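Local coordinates for protein tryptophan decarboxylase 1 (Oryza sativa subsp. japonica, PDB 6KHO) that decarboxylates L-tryptophan to tryptamine and 5-hydroxy-L-tryptophan to serotonin, using pyridoxal 5'-phosphate as cofactor, and forms homodimers, at residues S42-S47 with P90-W95; V38-D43 with V79-L84. One frame throughout, in Å; residues are numbered along the deposited sequence.

Interaction 1 (S42-S47 with P90-W95)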
loop_
_atom_site.group_PDB
_atom_site.type_symbol
_atom_site.label_atom_id
_atom_site.label_comp_id
_atom_site.label_asym_id
_atom_site.label_seq_id
_atom_site.Cartn_x
_atom_site.Cartn_y
_atom_site.Cartn_z
ATOM N N SER A 42 13.341 -3.051 22.141
ATOM C CA SER A 42 13.247 -2.904 23.594
ATOM C C SER A 42 14.000 -1.667 24.069
ATOM O O SER A 42 13.483 -0.890 24.876
ATOM C CB SER A 42 13.796 -4.149 24.296
ATOM O OG SER A 42 13.131 -5.311 23.848
ATOM N N ASP A 43 15.234 -1.483 23.583
ATOM C CA ASP A 43 16.023 -0.313 23.961
ATOM C C ASP A 43 15.360 0.970 23.487
ATOM O O ASP A 43 15.394 1.996 24.178
ATOM C CB ASP A 43 17.420 -0.403 23.360
ATOM C CG ASP A 43 18.228 -1.531 23.938
ATOM O OD1 ASP A 43 17.813 -2.072 24.990
ATOM O OD2 ASP A 43 19.272 -1.877 23.331
ATOM N N TYR A 44 14.796 0.939 22.282
ATOM C CA TYR A 44 14.188 2.136 21.721
ATOM C C TYR A 44 13.023 2.610 22.580
ATOM O O TYR A 44 12.932 3.791 22.917
ATOM C CB TYR A 44 13.740 1.874 20.286
ATOM C CG TYR A 44 13.057 3.076 19.658
ATOM C CD1 TYR A 44 13.801 4.186 19.250
ATOM C CD2 TYR A 44 11.676 3.107 19.486
ATOM C CE1 TYR A 44 13.185 5.288 18.674
ATOM C CE2 TYR A 44 11.046 4.213 18.903
ATOM C CZ TYR A 44 11.806 5.296 18.506
ATOM O OH TYR A 44 11.199 6.389 17.936
ATOM N N TYR A 45 12.126 1.699 22.964
ATOM C CA TYR A 45 10.995 2.122 23.777
ATOM C C TYR A 45 11.451 2.613 25.149
ATOM O O TYR A 45 10.862 3.542 25.707
ATOM C CB TYR A 45 9.989 0.986 23.935
ATOM C CG TYR A 45 9.205 0.652 22.676
ATOM C CD1 TYR A 45 8.938 1.613 21.709
ATOM C CD2 TYR A 45 8.733 -0.636 22.466
ATOM C CE1 TYR A 45 8.218 1.289 20.556
ATOM C CE2 TYR A 45 8.013 -0.967 21.336
ATOM C CZ TYR A 45 7.757 -0.011 20.381
ATOM O OH TYR A 45 7.030 -0.375 19.249
ATOM N N LYS A 46 12.482 1.993 25.721
ATOM C CA LYS A 46 12.935 2.436 27.036
ATOM C C LYS A 46 13.628 3.793 26.971
ATOM O O LYS A 46 13.641 4.530 27.963
ATOM C CB LYS A 46 13.875 1.390 27.645
ATOM C CG LYS A 46 13.151 0.140 28.120
ATOM C CD LYS A 46 14.140 -0.915 28.604
ATOM C CE LYS A 46 13.473 -2.267 28.782
ATOM N NZ LYS A 46 14.503 -3.354 28.866
ATOM N N SER A 47 14.219 4.140 25.832
ATOM C CA SER A 47 15.011 5.354 25.742
ATOM C C SER A 47 14.373 6.476 24.923
ATOM O O SER A 47 14.921 7.583 24.917
ATOM C CB SER A 47 16.396 5.024 25.169
ATOM O OG SER A 47 16.326 4.669 23.797
ATOM N N PRO A 90 18.969 9.163 15.118
ATOM C CA PRO A 90 19.119 10.577 15.506
ATOM C C PRO A 90 18.469 11.555 14.541
ATOM O O PRO A 90 18.261 12.716 14.914
ATOM C CB PRO A 90 20.644 10.769 15.559
ATOM C CG PRO A 90 21.179 9.383 15.787
ATOM C CD PRO A 90 20.289 8.530 14.937
ATOM N N GLY A 91 18.152 11.135 13.319
ATOM C CA GLY A 91 17.459 11.969 12.358
ATOM C C GLY A 91 15.969 11.720 12.268
ATOM O O GLY A 91 15.314 12.283 11.382
ATOM N N MET A 92 15.411 10.905 13.158
ATOM C CA MET A 92 13.986 10.604 13.181
ATOM C C MET A 92 13.208 11.636 13.977
ATOM O O MET A 92 13.696 12.177 14.969
ATOM C CB MET A 92 13.729 9.251 13.841
ATOM C CG MET A 92 13.887 8.042 12.984
ATOM S SD MET A 92 13.891 6.642 14.137
ATOM C CE MET A 92 12.280 6.802 14.908
ATOM N N THR A 93 11.960 11.856 13.563
ATOM C CA THR A 93 10.934 12.401 14.442
ATOM C C THR A 93 10.269 11.232 15.163
ATOM O O THR A 93 9.836 10.273 14.517
ATOM C CB THR A 93 9.910 13.192 13.627
ATOM O OG1 THR A 93 10.558 14.325 13.045
ATOM C CG2 THR A 93 8.723 13.623 14.485
ATOM N N HIS A 94 10.188 11.298 16.489
ATOM C CA HIS A 94 9.789 10.118 17.262
ATOM C C HIS A 94 8.279 10.109 17.472
ATOM O O HIS A 94 7.753 10.587 18.480
ATOM C CB HIS A 94 10.570 10.054 18.564
ATOM C CG HIS A 94 12.039 9.868 18.337
ATOM N ND1 HIS A 94 12.577 8.674 17.899
ATOM C CD2 HIS A 94 13.073 10.743 18.417
ATOM C CE1 HIS A 94 13.884 8.815 17.748
ATOM N NE2 HIS A 94 14.210 10.062 18.050
ATOM N N TRP A 95 7.578 9.525 16.497
ATOM C CA TRP A 95 6.140 9.310 16.631
ATOM C C TRP A 95 5.799 8.486 17.868
ATOM O O TRP A 95 4.735 8.679 18.463
ATOM C CB TRP A 95 5.606 8.624 15.373
ATOM C CG TRP A 95 5.451 9.552 14.227
ATOM C CD1 TRP A 95 6.444 10.072 13.453
ATOM C CD2 TRP A 95 4.220 10.083 13.715
ATOM N NE1 TRP A 95 5.909 10.897 12.493
ATOM C CE2 TRP A 95 4.546 10.917 12.627
ATOM C CE3 TRP A 95 2.876 9.922 14.063
ATOM C CZ2 TRP A 95 3.575 11.599 11.886
ATOM C CZ3 TRP A 95 1.912 10.607 13.327
ATOM C CH2 TRP A 95 2.268 11.439 12.261
#

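Interaction 2 (V38-D43 with V79-L84)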
loop_
_atom_site.group_PDB
_atom_site.type_symbol
_atom_site.label_atom_id
_atom_site.label_comp_id
_atom_site.label_asym_id
_atom_site.label_seq_id
_atom_site.Cartn_x
_atom_site.Cartn_y
_atom_site.Cartn_z
ATOM N N VAL A 38 14.853 -7.177 17.872
ATOM C CA VAL A 38 13.992 -7.100 19.051
ATOM C C VAL A 38 14.698 -6.361 20.181
ATOM O O VAL A 38 14.082 -5.564 20.902
ATOM C CB VAL A 38 13.542 -8.505 19.491
ATOM C CG1 VAL A 38 12.878 -8.459 20.861
ATOM C CG2 VAL A 38 12.585 -9.110 18.454
ATOM N N ASP A 39 15.999 -6.613 20.350
ATOM C CA ASP A 39 16.776 -5.888 21.351
ATOM C C ASP A 39 16.771 -4.391 21.071
ATOM O O ASP A 39 16.590 -3.580 21.988
ATOM C CB ASP A 39 18.207 -6.413 21.381
ATOM C CG ASP A 39 18.316 -7.772 22.050
ATOM O OD1 ASP A 39 17.378 -8.155 22.780
ATOM O OD2 ASP A 39 19.340 -8.452 21.845
ATOM N N PHE A 40 17.008 -4.006 19.810
ATOM C CA PHE A 40 16.893 -2.596 19.443
ATOM C C PHE A 40 15.536 -2.035 19.844
ATOM O O PHE A 40 15.455 -0.928 20.390
ATOM C CB PHE A 40 17.101 -2.386 17.939
ATOM C CG PHE A 40 16.739 -0.987 17.479
ATOM C CD1 PHE A 40 17.640 0.060 17.631
ATOM C CD2 PHE A 40 15.475 -0.707 16.954
ATOM C CE1 PHE A 40 17.303 1.354 17.238
ATOM C CE2 PHE A 40 15.133 0.583 16.571
ATOM C CZ PHE A 40 16.048 1.613 16.715
ATOM N N ILE A 41 14.453 -2.776 19.558
ATOM C CA ILE A 41 13.112 -2.257 19.836
ATOM C C ILE A 41 12.911 -2.073 21.337
ATOM O O ILE A 41 12.365 -1.056 21.783
ATOM C CB ILE A 41 12.032 -3.179 19.228
ATOM C CG1 ILE A 41 12.017 -3.090 17.700
ATOM C CG2 ILE A 41 10.663 -2.815 19.759
ATOM C CD1 ILE A 41 11.315 -4.271 17.045
ATOM N N SER A 42 13.341 -3.051 22.141
ATOM C CA SER A 42 13.247 -2.904 23.594
ATOM C C SER A 42 14.000 -1.667 24.069
ATOM O O SER A 42 13.483 -0.890 24.876
ATOM C CB SER A 42 13.796 -4.149 24.296
ATOM O OG SER A 42 13.131 -5.311 23.848
ATOM N N ASP A 43 15.234 -1.483 23.583
ATOM C CA ASP A 43 16.023 -0.313 23.961
ATOM C C ASP A 43 15.360 0.970 23.487
ATOM O O ASP A 43 15.394 1.996 24.178
ATOM C CB ASP A 43 17.420 -0.403 23.360
ATOM C CG ASP A 43 18.228 -1.531 23.938
ATOM O OD1 ASP A 43 17.813 -2.072 24.990
ATOM O OD2 ASP A 43 19.272 -1.877 23.331
ATOM N N VAL A 79 26.685 -4.388 11.921
ATOM C CA VAL A 79 27.078 -3.104 11.344
ATOM C C VAL A 79 25.854 -2.350 10.831
ATOM O O VAL A 79 25.727 -1.137 11.029
ATOM C CB VAL A 79 28.116 -3.326 10.231
ATOM C CG1 VAL A 79 28.368 -2.027 9.461
ATOM C CG2 VAL A 79 29.413 -3.888 10.824
ATOM N N THR A 80 24.933 -3.056 10.171
ATOM C CA THR A 80 23.686 -2.429 9.743
ATOM C C THR A 80 22.937 -1.838 10.929
ATOM O O THR A 80 22.473 -0.695 10.878
ATOM C CB THR A 80 22.828 -3.458 9.014
ATOM O OG1 THR A 80 23.610 -4.031 7.955
ATOM C CG2 THR A 80 21.562 -2.793 8.446
ATOM N N MET A 81 22.841 -2.593 12.027
ATOM C CA MET A 81 22.171 -2.088 13.225
ATOM C C MET A 81 22.936 -0.930 13.864
ATOM O O MET A 81 22.317 -0.025 14.434
ATOM C CB MET A 81 21.989 -3.212 14.249
ATOM C CG MET A 81 21.063 -4.352 13.786
ATOM S SD MET A 81 19.382 -3.764 13.477
ATOM C CE MET A 81 18.935 -3.192 15.112
ATOM N N LYS A 82 24.272 -0.939 13.807
ATOM C CA LYS A 82 24.997 0.211 14.347
ATOM C C LYS A 82 24.704 1.474 13.538
ATOM O O LYS A 82 24.506 2.551 14.113
ATOM C CB LYS A 82 26.504 -0.061 14.396
ATOM C CG LYS A 82 27.295 1.104 15.002
ATOM C CD LYS A 82 28.789 0.814 15.035
ATOM C CE LYS A 82 29.552 1.825 15.895
ATOM N NZ LYS A 82 30.833 1.215 16.382
ATOM N N GLU A 83 24.662 1.362 12.209
ATOM C CA GLU A 83 24.303 2.519 11.384
ATOM C C GLU A 83 22.860 2.947 11.609
ATOM O O GLU A 83 22.563 4.146 11.585
ATOM C CB GLU A 83 24.575 2.217 9.908
ATOM C CG GLU A 83 26.066 1.868 9.676
ATOM C CD GLU A 83 26.459 1.766 8.210
ATOM O OE1 GLU A 83 25.570 1.632 7.347
ATOM O OE2 GLU A 83 27.673 1.812 7.917
ATOM N N LEU A 84 21.956 1.996 11.853
ATOM C CA LEU A 84 20.611 2.357 12.286
ATOM C C LEU A 84 20.654 3.246 13.526
ATOM O O LEU A 84 19.999 4.296 13.580
ATOM C CB LEU A 84 19.800 1.089 12.567
ATOM C CG LEU A 84 18.406 1.331 13.129
ATOM C CD1 LEU A 84 17.503 1.923 12.049
ATOM C CD2 LEU A 84 17.830 0.036 13.682
#

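Interaction 1 (S42-S47 with P90-W95)
Tyr44 reaches from helix 27-47 to the loop at Met92 and His94, and its hydroxyl and the neighbouring ring edge make the meeting. CG stands anti to the backbone N (chi1 178°), which sends the ring straight out from the helix and carries OH over to the loop. There Tyr44 OH lies 2.7 Å from His94 ND1, a short hydrogen bond in which either atom could be the donor. The oxygen sits in the plane of the imidazole, at its edge. The rings meet edge against edge without overlapping, their planes turned 43° from one another, and His94 CE1 lies in the plane of the phenol, 3.7 Å from Tyr44 CE1. Met92 comes from the opposite direction: its chain is bent at chi3, and CE closes to 3.2 Å from Tyr44 OH, oblique to the phenol ring. The contact joins the N-terminal region of this group II decarboxylase, where helix 27-47 ends, to the loop that leads from helix 77-88 to helix 110-122. His94 is the centre of an inverse gamma turn there, and Met92 also packs on Met122 of the second subunit. All three touching side chains are buried, whereas Asp43 and Lys46 are exposed and stay clear of the loop. Within the helix, Ser47 OG bonds to Asp43 O at 2.9 Å, and Ser47 N reaches the same oxygen from the opposite face of its plane.

Interaction 2 (V38-D43 with V79-L84)
Phe40 and Leu84 both hold CG anti to the backbone N (chi1 169° and 176°), which sends the ring out from helix 27-47 and the leucine branch out from helix 77-88 to meet it. Leu84 CD2 lands on one face of the ring, 3.7 Å from the centroid of Phe40 and almost exactly on the ring normal. The result is a CH-pi contact in which the methyl lies at nearly equal distances from all six ring carbons, the two side chains crossing at about a right angle. Met81 arrives differently. Its chain is bent at chi2 and chi3, bringing an end that starts off to one side back toward helix 27-47, so that Met81 CE touches Phe40 CB at 3.5 Å. The same methyl is 3.9 Å from Phe40 CG, oblique to the ring. Phe40 thus meets one methyl at the root of its side chain and another over its face, and it also packs on Val89 and on Ile118 of the second subunit. With an alanine in place of Phe40, the Leu84 methyl would probably lose the aromatic face it rests on, and a gap would be likely to open between the helices. Nearby, Asp43 and Arg85 form a salt bridge between the same helices. The buried contact itself is wholly apolar, which implies that its hold comes from close fit and dispersion: the three side chains that touch bring no polar group that would need a partner.

Interactions 1 and 2 lie on the same helix, 27-47, with centres about 11 Å apart, and they share Ser42 and Asp43, although neither residue touches across either contact. Tyr44 and Phe40, one helical turn apart, point the same way: Phe40 meets helix 77-88, and Tyr44 meets the loop that follows it. Interaction 1 adds a hydrogen bond to its methyl contact, while interaction 2 is apolar throughout. Both contacts also touch the second subunit, where Ser42 OG is hydrogen-bonded to its Arg31. The contact centres lie about 22 and about 28 Å from the centre of the chain, away from the pyridoxal-phosphate pocket, where the chain meets the second subunit.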